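Local coordinates for protein C-type lectin domain family 4, member a4 (Mus musculus, PDB 3VYK) that binds N-glycans carrying a bisecting N-acetylglucosamine through its calcium-dependent C-type lectin domain and probably acts as an inhibitory receptor of dendritic cells, at residues I17-K22 with E120-C125; A23-S28 with G60-L65; H38-H43 with V124-K129; L55-G60 with I103-T108. All coordinates share one frame; numbering follows the deposited sequence.

In the fold
From the N terminus, the chain leaves the first half of contact 1 at 17-22, passes straight into 23-28 and later reaches 38-43 and 55-60, which open contacts 2, 3 and 4. Contact 2 closes first, on strand 61-67. Contact 4 follows on strand 100-106; the two cross and share Gly60. Strand 121-128 then closes contacts 1 and 3 almost together, through the shared Val124 and Cys125. Contacts 2 and 4 nest within the long loop of contact 1, contact 4 also within that of contact 3, while contacts 2 and 3 cross. Together they tie the chain ends, the start of helix 25-34 and the glycan-binding side to one sheet.

Contact 1 (I17-K22 with E120-C125); sequences ILNDSK and EHNSVC. With NAG (2-acetamido-2-deoxy-beta-D-glucopyranose), chain B.
Leu18 and Ser123 form the tight part of this contact. Leu18 N donates to Ser123 O at 2.9 Å, while the return bond from Ser123 N to Leu18 O is weak at 3.5 Å. Behind this pair the leucine CD1 sits 3.4 Å from Ser123 OG and brushes Cys125 SG, whose disulfide runs to Cys32. The opposite face of the sheet carries Ile17 beside Val124, both pointing the same way. Ile17 CG1 lies beside the backbone N (chi1 -48°), and its terminal CD1 reaches both valine methyls, 4.0 Å from CG1 and from CG2. Beyond the corner at Asp20 things become looser. Lys22 approaches the other strand with its CA, 3.3 Å from His121 O, and with CB, 4.0 Å from Glu120 CB; its extended chain then leads away to solvent. His121 turns from the lysine and meets the sugar at the edge of its imidazole, in the plane of that ring: NE2 lies 2.7 Å from O4 of the N-acetylglucosamine, a hydrogen bond in which either could donate. Thus strand 121-128, antiparallel to 13-19, pairs the two ends of the domain as in the C-type lectin fold and starts with His121 of the glycan pocket.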
# COMPACT_ATOMS: atom_id res chain seq x y z
N ILE A 17 -6.92 -4.79 6.41
CA ILE A 17 -7.26 -3.43 6.02
C ILE A 17 -7.39 -2.60 7.28
O ILE A 17 -8.32 -2.79 8.07
CB ILE A 17 -8.58 -3.39 5.21
CG1 ILE A 17 -8.60 -4.45 4.09
CG2 ILE A 17 -8.85 -1.97 4.70
CD1 ILE A 17 -7.51 -4.32 3.04
N LEU A 18 -6.43 -1.71 7.49
CA LEU A 18 -6.35 -0.92 8.71
C LEU A 18 -7.24 0.31 8.55
O LEU A 18 -6.80 1.36 8.07
CB LEU A 18 -4.89 -0.54 9.00
CG LEU A 18 -4.44 -0.45 10.45
CD1 LEU A 18 -2.92 -0.44 10.53
CD2 LEU A 18 -5.03 0.79 11.12
N ASN A 19 -8.50 0.15 8.96
CA ASN A 19 -9.56 1.14 8.79
C ASN A 19 -9.90 1.91 10.06
O ASN A 19 -10.53 2.96 9.99
CB ASN A 19 -10.86 0.44 8.33
CG ASN A 19 -10.91 0.19 6.84
OD1 ASN A 19 -11.53 -0.78 6.39
ND2 ASN A 19 -10.29 1.07 6.05
N ASP A 20 -9.50 1.39 11.22
CA ASP A 20 -10.01 1.91 12.51
C ASP A 20 -9.35 3.21 12.97
O ASP A 20 -9.85 3.88 13.88
CB ASP A 20 -9.99 0.82 13.61
CG ASP A 20 -8.61 0.61 14.23
OD1 ASP A 20 -7.63 1.31 13.87
OD2 ASP A 20 -8.50 -0.27 15.11
N SER A 21 -8.24 3.55 12.33
CA SER A 21 -7.49 4.76 12.64
C SER A 21 -6.57 5.13 11.49
O SER A 21 -6.33 4.32 10.58
CB SER A 21 -6.68 4.57 13.93
OG SER A 21 -5.83 3.44 13.84
N LYS A 22 -6.06 6.36 11.53
CA LYS A 22 -5.09 6.84 10.55
C LYS A 22 -3.76 7.10 11.24
O LYS A 22 -3.69 7.35 12.45
CB LYS A 22 -5.59 8.10 9.86
CG LYS A 22 -6.84 7.92 9.02
CD LYS A 22 -7.28 9.23 8.41
CE LYS A 22 -8.62 9.10 7.71
NZ LYS A 22 -9.14 10.44 7.31
N GLU A 120 -1.42 11.55 7.52
CA GLU A 120 -2.02 10.39 8.17
C GLU A 120 -3.10 9.74 7.31
O GLU A 120 -4.03 10.41 6.86
CB GLU A 120 -2.57 10.76 9.55
CG GLU A 120 -1.48 11.11 10.54
CD GLU A 120 -2.02 11.51 11.90
OE1 GLU A 120 -3.14 12.07 11.97
OE2 GLU A 120 -1.31 11.27 12.90
N HIS A 121 -2.95 8.43 7.08
CA HIS A 121 -3.89 7.68 6.27
C HIS A 121 -4.14 6.32 6.83
O HIS A 121 -3.48 5.88 7.78
CB HIS A 121 -3.36 7.55 4.83
CG HIS A 121 -3.47 8.83 4.06
ND1 HIS A 121 -2.56 9.81 4.14
CD2 HIS A 121 -4.46 9.28 3.20
CE1 HIS A 121 -2.94 10.84 3.37
NE2 HIS A 121 -4.10 10.52 2.79
N ASN A 122 -5.11 5.63 6.24
CA ASN A 122 -5.29 4.21 6.49
C ASN A 122 -4.18 3.43 5.80
O ASN A 122 -3.29 4.02 5.20
CB ASN A 122 -6.69 3.82 6.05
CG ASN A 122 -7.75 4.57 6.82
OD1 ASN A 122 -7.96 4.32 8.01
ND2 ASN A 122 -8.37 5.55 6.18
N SER A 123 -4.20 2.11 5.91
CA SER A 123 -3.10 1.32 5.35
C SER A 123 -3.55 -0.12 5.16
O SER A 123 -4.63 -0.51 5.61
CB SER A 123 -1.85 1.39 6.25
OG SER A 123 -2.12 0.96 7.57
N VAL A 124 -2.72 -0.88 4.44
CA VAL A 124 -2.94 -2.32 4.25
C VAL A 124 -1.70 -3.09 4.69
O VAL A 124 -0.59 -2.80 4.23
CB VAL A 124 -3.26 -2.66 2.78
CG1 VAL A 124 -3.51 -4.16 2.62
CG2 VAL A 124 -4.47 -1.88 2.29
N CYS A 125 -1.88 -4.05 5.60
CA CYS A 125 -0.79 -4.92 6.06
C CYS A 125 -0.88 -6.26 5.37
O CYS A 125 -1.96 -6.68 4.95
CB CYS A 125 -0.86 -5.17 7.57
SG CYS A 125 -0.86 -3.70 8.62
C1 NAG B . -3.65 14.13 -2.22
C2 NAG B . -4.77 13.10 -2.42
C3 NAG B . -5.51 12.82 -1.11
C4 NAG B . -4.52 12.53 0.02
C5 NAG B . -3.43 13.59 0.09
C6 NAG B . -2.32 13.24 1.08
C7 NAG B . -5.57 13.14 -4.74
C8 NAG B . -6.46 13.81 -5.74
N2 NAG B . -5.61 13.61 -3.49
O3 NAG B . -6.35 11.69 -1.30
O4 NAG B . -5.20 12.46 1.25
O5 NAG B . -2.79 13.71 -1.17
O6 NAG B . -2.63 13.64 2.40
O7 NAG B . -4.82 12.21 -5.08

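Contact 2 (A23-S28 with G60-L65); sequences ASWNES and GYFIGL
Trp25 meets Phe62 in two ways at once and also bonds to the backbone beyond it. The indole turns an edge to the face of the phenyl ring, a T-shaped pair with planes at 85°, and Trp25 CD1 comes within 3.6 Å of Phe62 CD1. Meanwhile Trp25 CB stands over the same ring, 4.0 Å from its centroid, as a CH-pi contact. With CG anti to the backbone N (chi1 -173°), the indole runs on past the phenylalanine, and NE1 donates to Ile63 O at 3.1 Å. This bond lies almost in the indole plane, is fairly straight (154°), and reaches the oxygen somewhat tilted from the carbonyl plane. The far rim of Phe62 is met in its own plane by Ala23 O, 3.4 Å from CE2, so a ring hydrogen faces the carbonyl.

The start of helix 25-34 is held by Ser24 and Glu27, which form a capping box: Ser24 OG accepts from Glu27 N while Ser24 N donates to Glu27 OE1. One turn on, Ser28 grips Ser24 O twice, its N at 2.9 Å and its OG at 2.8 Å arriving from opposite faces of the carbonyl. Phe62 also meets His121 of the glycan pocket, edge to face.

The chemistry implies a mainly apolar, aromatic joint between helix and sheet in which the buried indole N-H is satisfied by the strand, a bond that also fixes how the indole is turned.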
# COMPACT_ATOMS: atom_id res chain seq x y z
N ALA A 23 -2.69 7.04 10.45
CA ALA A 23 -1.34 7.21 10.97
C ALA A 23 -0.42 7.57 9.82
O ALA A 23 -0.74 7.30 8.65
CB ALA A 23 -0.86 5.93 11.65
N SER A 24 0.72 8.16 10.15
CA SER A 24 1.80 8.39 9.18
C SER A 24 2.32 7.08 8.60
O SER A 24 1.98 5.99 9.08
CB SER A 24 2.96 9.12 9.85
OG SER A 24 3.64 8.25 10.74
N TRP A 25 3.15 7.17 7.57
CA TRP A 25 3.73 5.97 6.98
C TRP A 25 4.51 5.17 8.00
O TRP A 25 4.30 3.96 8.15
CB TRP A 25 4.57 6.29 5.76
CG TRP A 25 5.02 5.04 5.06
CD1 TRP A 25 4.39 4.39 3.99
CD2 TRP A 25 6.18 4.22 5.38
NE1 TRP A 25 5.09 3.27 3.64
CE2 TRP A 25 6.17 3.11 4.43
CE3 TRP A 25 7.20 4.30 6.32
CZ2 TRP A 25 7.14 2.12 4.46
CZ3 TRP A 25 8.18 3.30 6.34
CH2 TRP A 25 8.15 2.23 5.42
N ASN A 26 5.43 5.82 8.71
CA ASN A 26 6.26 5.12 9.69
C ASN A 26 5.43 4.48 10.82
O ASN A 26 5.67 3.33 11.19
CB ASN A 26 7.38 6.02 10.23
CG ASN A 26 8.61 6.01 9.34
OD1 ASN A 26 9.38 5.04 9.32
ND2 ASN A 26 8.82 7.08 8.61
N GLU A 27 4.43 5.20 11.31
CA GLU A 27 3.54 4.68 12.35
C GLU A 27 2.72 3.49 11.83
O GLU A 27 2.49 2.52 12.55
CB GLU A 27 2.63 5.77 12.90
CG GLU A 27 3.33 6.82 13.76
CD GLU A 27 2.49 8.07 13.97
OE1 GLU A 27 1.51 8.30 13.22
OE2 GLU A 27 2.82 8.85 14.90
N SER A 28 2.29 3.58 10.57
CA SER A 28 1.55 2.49 9.91
C SER A 28 2.38 1.23 9.78
O SER A 28 1.90 0.13 10.06
CB SER A 28 1.06 2.94 8.53
OG SER A 28 0.13 3.99 8.65
N GLY A 60 -7.75 6.72 1.81
CA GLY A 60 -6.45 6.42 1.19
C GLY A 60 -5.66 5.45 2.04
O GLY A 60 -5.71 5.49 3.28
N TYR A 61 -4.89 4.59 1.39
CA TYR A 61 -4.22 3.50 2.09
C TYR A 61 -2.74 3.43 1.75
O TYR A 61 -2.38 3.22 0.58
CB TYR A 61 -4.89 2.15 1.74
CG TYR A 61 -6.36 2.09 2.10
CD1 TYR A 61 -6.76 1.47 3.27
CD2 TYR A 61 -7.34 2.65 1.27
CE1 TYR A 61 -8.11 1.42 3.62
CE2 TYR A 61 -8.69 2.60 1.61
CZ TYR A 61 -9.06 1.97 2.79
OH TYR A 61 -10.39 1.90 3.15
N PHE A 62 -1.89 3.59 2.75
CA PHE A 62 -0.45 3.44 2.56
C PHE A 62 -0.11 2.02 2.11
O PHE A 62 -0.69 1.04 2.62
CB PHE A 62 0.33 3.74 3.84
CG PHE A 62 0.60 5.19 4.08
CD1 PHE A 62 1.29 5.95 3.13
CD2 PHE A 62 0.20 5.79 5.26
CE1 PHE A 62 1.55 7.30 3.33
CE2 PHE A 62 0.47 7.14 5.48
CZ PHE A 62 1.14 7.89 4.52
N ILE A 63 0.83 1.95 1.17
CA ILE A 63 1.44 0.67 0.78
C ILE A 63 2.93 0.72 1.08
O ILE A 63 3.45 1.76 1.48
CB ILE A 63 1.15 0.34 -0.70
CG1 ILE A 63 1.86 1.32 -1.65
CG2 ILE A 63 -0.35 0.31 -0.93
CD1 ILE A 63 1.72 1.00 -3.13
N GLY A 64 3.62 -0.40 0.90
CA GLY A 64 5.03 -0.49 1.27
C GLY A 64 6.02 -0.05 0.21
O GLY A 64 7.05 -0.69 0.03
N LEU A 65 5.71 1.05 -0.49
CA LEU A 65 6.53 1.54 -1.59
C LEU A 65 7.09 2.90 -1.23
O LEU A 65 6.33 3.79 -0.82
CB LEU A 65 5.69 1.63 -2.88
CG LEU A 65 6.45 1.89 -4.18
CD1 LEU A 65 7.42 0.75 -4.49
CD2 LEU A 65 5.48 2.10 -5.34

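Contact 3 (H38-H43 with V124-K129); sequences HLVVIH and VCQVKK
His38 and Gln126 lie side by side and point the same way, with imidazole and amide planes 55° apart. The ring is folded back by a chi1 of 57°, which places one face over Gln126 O near its rim and lets ND1 donate to Leu39 O at 2.8 Å, from above that carbonyl plane. Its CE1 comes 3.2 Å from Gln126 OE1. That oxygen is claimed by the backbone, since Val41 N donates to it at 3.0 Å; the extended glutamine chain thus adds a bond to Val41, past the end of strand 38-39. At the other end of the amide, NE2 makes a weak bond to a water that donates to Val41 O. Val40 crosses Gln126 at about a right angle, its CG2 3.8 Å from OE1, while its CG1 rests 3.9 Å from Val124 CB.

The backbones themselves pair antiparallel: His38 and Gln126 exchange bonds in both directions, and Val40 N donates to Val124 O at 2.9 Å. Strand 38-39 thus borders one edge of 121-128, whose other edge carries strand 13-19. Leu39 turns to helix 25-34, where Cys32 is disulfide-bonded to Cys125, and Val40 packs on Ile51 of helix 45-53.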
# COMPACT_ATOMS: atom_id res chain seq x y z
N HIS A 38 3.84 -6.51 7.37
CA HIS A 38 4.44 -5.28 6.84
C HIS A 38 3.47 -4.61 5.91
O HIS A 38 2.53 -5.25 5.42
CB HIS A 38 5.76 -5.58 6.11
CG HIS A 38 5.62 -6.59 4.98
ND1 HIS A 38 5.20 -6.24 3.74
CD2 HIS A 38 5.85 -7.96 4.95
CE1 HIS A 38 5.17 -7.34 2.96
NE2 HIS A 38 5.57 -8.39 3.70
N LEU A 39 3.69 -3.33 5.62
CA LEU A 39 2.85 -2.65 4.64
C LEU A 39 2.91 -3.39 3.30
O LEU A 39 3.95 -3.93 2.91
CB LEU A 39 3.25 -1.18 4.48
CG LEU A 39 2.81 -0.28 5.65
CD1 LEU A 39 3.51 1.06 5.56
CD2 LEU A 39 1.30 -0.08 5.68
N VAL A 40 1.76 -3.44 2.63
CA VAL A 40 1.59 -4.32 1.47
C VAL A 40 2.57 -4.06 0.32
O VAL A 40 2.88 -2.92 -0.02
CB VAL A 40 0.12 -4.31 1.00
CG1 VAL A 40 -0.26 -2.97 0.38
CG2 VAL A 40 -0.15 -5.47 0.06
N VAL A 41 3.05 -5.15 -0.26
CA VAL A 41 3.95 -5.12 -1.40
C VAL A 41 3.19 -5.78 -2.55
O VAL A 41 2.76 -6.92 -2.43
CB VAL A 41 5.25 -5.88 -1.07
CG1 VAL A 41 6.07 -6.14 -2.32
CG2 VAL A 41 6.07 -5.11 -0.04
N ILE A 42 3.01 -5.04 -3.65
CA ILE A 42 2.07 -5.45 -4.70
C ILE A 42 2.83 -5.86 -5.95
O ILE A 42 3.54 -5.05 -6.55
CB ILE A 42 1.09 -4.29 -5.00
CG1 ILE A 42 0.33 -3.91 -3.73
CG2 ILE A 42 0.11 -4.68 -6.10
CD1 ILE A 42 -0.46 -2.62 -3.85
N HIS A 43 2.67 -7.12 -6.36
CA HIS A 43 3.46 -7.65 -7.48
C HIS A 43 2.71 -8.02 -8.73
O HIS A 43 3.32 -8.49 -9.69
CB HIS A 43 4.35 -8.80 -7.01
CG HIS A 43 5.60 -8.35 -6.31
ND1 HIS A 43 6.53 -7.57 -6.91
CD2 HIS A 43 6.06 -8.59 -5.02
CE1 HIS A 43 7.53 -7.33 -6.03
NE2 HIS A 43 7.24 -7.94 -4.88
N VAL A 124 -2.72 -0.88 4.44
CA VAL A 124 -2.94 -2.32 4.25
C VAL A 124 -1.70 -3.09 4.69
O VAL A 124 -0.59 -2.80 4.23
CB VAL A 124 -3.26 -2.66 2.78
CG1 VAL A 124 -3.51 -4.16 2.62
CG2 VAL A 124 -4.47 -1.88 2.29
N CYS A 125 -1.88 -4.05 5.60
CA CYS A 125 -0.79 -4.92 6.06
C CYS A 125 -0.88 -6.26 5.37
O CYS A 125 -1.96 -6.68 4.95
CB CYS A 125 -0.86 -5.17 7.57
SG CYS A 125 -0.86 -3.70 8.62
N GLN A 126 0.26 -6.91 5.29
CA GLN A 126 0.37 -8.18 4.60
C GLN A 126 1.34 -9.10 5.32
O GLN A 126 2.38 -8.66 5.81
CB GLN A 126 0.83 -7.91 3.18
CG GLN A 126 1.24 -9.13 2.38
CD GLN A 126 1.86 -8.73 1.07
OE1 GLN A 126 2.64 -7.80 1.02
NE2 GLN A 126 1.51 -9.44 0.01
N VAL A 127 0.99 -10.38 5.38
CA VAL A 127 1.88 -11.39 5.95
C VAL A 127 1.70 -12.70 5.18
O VAL A 127 0.61 -12.98 4.69
CB VAL A 127 1.62 -11.58 7.47
CG1 VAL A 127 0.22 -12.12 7.74
CG2 VAL A 127 2.69 -12.47 8.10
N LYS A 128 2.77 -13.48 5.05
CA LYS A 128 2.65 -14.81 4.46
C LYS A 128 1.78 -15.70 5.36
O LYS A 128 1.86 -15.61 6.59
CB LYS A 128 4.03 -15.44 4.24
CG LYS A 128 3.98 -16.78 3.53
CD LYS A 128 5.34 -17.44 3.44
CE LYS A 128 5.21 -18.80 2.76
NZ LYS A 128 6.50 -19.55 2.76
N LYS A 129 0.95 -16.54 4.76
CA LYS A 129 0.21 -17.54 5.53
C LYS A 129 1.15 -18.44 6.34
O LYS A 129 2.25 -18.76 5.89
CB LYS A 129 -0.64 -18.40 4.61
CG LYS A 129 -1.83 -17.69 3.99
CD LYS A 129 -2.67 -18.67 3.20
CE LYS A 129 -3.91 -18.03 2.61
NZ LYS A 129 -4.51 -18.96 1.60
O HOH W 1 4.12 -9.25 -1.89

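Contact 4 (L55-G60 with I103-T108). With NAG (2-acetamido-2-deoxy-beta-D-glucopyranose), chain B.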
# COMPACT_ATOMS: atom_id res chain seq x y z
N LEU A 55 -11.38 -2.15 -0.17
CA LEU A 55 -11.14 -0.79 0.34
C LEU A 55 -12.35 0.13 0.26
O LEU A 55 -13.22 -0.03 -0.60
CB LEU A 55 -9.99 -0.14 -0.43
CG LEU A 55 -8.64 -0.86 -0.46
CD1 LEU A 55 -7.66 -0.02 -1.27
CD2 LEU A 55 -8.09 -1.14 0.93
N ASN A 56 -12.37 1.12 1.15
CA ASN A 56 -13.39 2.16 1.12
C ASN A 56 -12.97 3.27 0.16
O ASN A 56 -11.86 3.80 0.27
CB ASN A 56 -13.57 2.73 2.54
CG ASN A 56 -14.80 3.60 2.67
OD1 ASN A 56 -14.99 4.55 1.92
ND2 ASN A 56 -15.65 3.27 3.64
N THR A 57 -13.85 3.62 -0.78
CA THR A 57 -13.51 4.63 -1.79
C THR A 57 -13.29 6.04 -1.23
O THR A 57 -12.73 6.89 -1.92
CB THR A 57 -14.54 4.68 -2.94
OG1 THR A 57 -15.81 5.10 -2.44
CG2 THR A 57 -14.67 3.32 -3.61
N SER A 58 -13.71 6.28 0.01
CA SER A 58 -13.50 7.58 0.65
C SER A 58 -12.13 7.70 1.32
O SER A 58 -11.74 8.78 1.75
CB SER A 58 -14.61 7.89 1.65
OG SER A 58 -14.53 7.04 2.78
N ALA A 59 -11.38 6.59 1.39
CA ALA A 59 -10.14 6.55 2.16
C ALA A 59 -8.90 6.30 1.30
O ALA A 59 -8.99 5.74 0.21
CB ALA A 59 -10.22 5.52 3.27
N GLY A 60 -7.75 6.72 1.81
CA GLY A 60 -6.45 6.42 1.19
C GLY A 60 -5.66 5.45 2.04
O GLY A 60 -5.71 5.49 3.28
N ILE A 103 -2.76 3.98 -2.12
CA ILE A 103 -3.85 3.64 -3.02
C ILE A 103 -5.01 4.57 -2.65
O ILE A 103 -5.42 4.64 -1.49
CB ILE A 103 -4.29 2.17 -2.84
CG1 ILE A 103 -3.15 1.23 -3.21
CG2 ILE A 103 -5.53 1.87 -3.67
CD1 ILE A 103 -3.45 -0.23 -2.95
N ASN A 104 -5.53 5.28 -3.65
CA ASN A 104 -6.78 6.04 -3.46
C ASN A 104 -7.66 5.98 -4.70
O ASN A 104 -7.25 5.51 -5.77
CB ASN A 104 -6.51 7.49 -2.96
CG ASN A 104 -5.80 8.36 -3.99
OD1 ASN A 104 -5.46 7.92 -5.07
ND2 ASN A 104 -5.58 9.63 -3.63
N HIS A 105 -8.90 6.43 -4.53
CA HIS A 105 -9.90 6.32 -5.57
C HIS A 105 -10.25 7.66 -6.17
O HIS A 105 -10.42 8.64 -5.45
CB HIS A 105 -11.14 5.65 -5.01
CG HIS A 105 -12.12 5.25 -6.07
ND1 HIS A 105 -13.16 6.05 -6.43
CD2 HIS A 105 -12.20 4.11 -6.86
CE1 HIS A 105 -13.86 5.43 -7.40
NE2 HIS A 105 -13.28 4.25 -7.66
N LYS A 106 -10.34 7.68 -7.49
CA LYS A 106 -10.69 8.88 -8.25
C LYS A 106 -11.77 8.52 -9.26
O LYS A 106 -12.22 7.37 -9.30
CB LYS A 106 -9.45 9.48 -8.94
CG LYS A 106 -8.41 10.00 -7.96
CD LYS A 106 -7.08 10.40 -8.59
CE LYS A 106 -7.12 11.81 -9.17
NZ LYS A 106 -5.73 12.24 -9.48
N THR A 107 -12.20 9.48 -10.07
CA THR A 107 -13.26 9.23 -11.05
C THR A 107 -12.84 8.17 -12.07
O THR A 107 -13.68 7.43 -12.59
CB THR A 107 -13.67 10.52 -11.79
OG1 THR A 107 -12.55 11.05 -12.51
CG2 THR A 107 -14.16 11.57 -10.79
N THR A 108 -11.54 8.10 -12.34
CA THR A 108 -10.96 7.15 -13.28
C THR A 108 -10.70 5.78 -12.65
O THR A 108 -10.23 4.85 -13.33
CB THR A 108 -9.65 7.69 -13.87
OG1 THR A 108 -8.82 8.17 -12.80
CG2 THR A 108 -9.92 8.82 -14.84
C1 NAG B . -3.65 14.13 -2.22
C2 NAG B . -4.77 13.10 -2.42
C3 NAG B . -5.51 12.82 -1.11
C4 NAG B . -4.52 12.53 0.02
C5 NAG B . -3.43 13.59 0.09
C6 NAG B . -2.32 13.24 1.08
C7 NAG B . -5.57 13.14 -4.74
C8 NAG B . -6.46 13.81 -5.74
N2 NAG B . -5.61 13.61 -3.49
O3 NAG B . -6.35 11.69 -1.30
O4 NAG B . -5.20 12.46 1.25
O5 NAG B . -2.79 13.71 -1.17
O6 NAG B . -2.63 13.64 2.40
O7 NAG B . -4.82 12.21 -5.08
O HOH W 2 -9.89 7.11 -1.99
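Thr57, second residue of the type I beta turn from Asn56 to Ala59 that follows helix 45-53 in this C-type lectin domain, lies against the imidazole of His105. The two side chains run alongside each other, and Thr57 CG2 sits over the middle of the ring, 4.1 Å from its centroid, in a CH-pi contact. Deeper in, Leu55 crosses Ile103 at about a right angle and touches it methyl to methyl, CD1 to CG2 at 3.7 Å. Gly60 CA makes a CA-H...O contact with Ile103 O at 3.4 Å. No direct hydrogen bond spans the segments; a water does that work, donating to Thr57 O (2.8 Å) and Ala59 O (2.7 Å) and accepting from His105 N (2.8 Å), so the turn is joined to strand 100-106 by three bonds through one molecule.

In the next shell the turn is stiffened from within. Asn56 OD1 accepts from Ser58 N on a lone pair, in the carbonyl plane, as an Asx turn, and also from Ser58 OG well above that plane. Tyr61 OH bonds to Asn56 N, Trp110 meets His105 edge to face, and Ile103 packs on Ile51 and Thr52 of helix 45-53. The same strand also reaches the glycan through Asn104. This residue, its CG set between backbone N and carbonyl carbon (chi1 67°), directs ND2 at the N-acetylglucosamine, donating to O7 at 3.1 Å and to O3 at 3.2 Å.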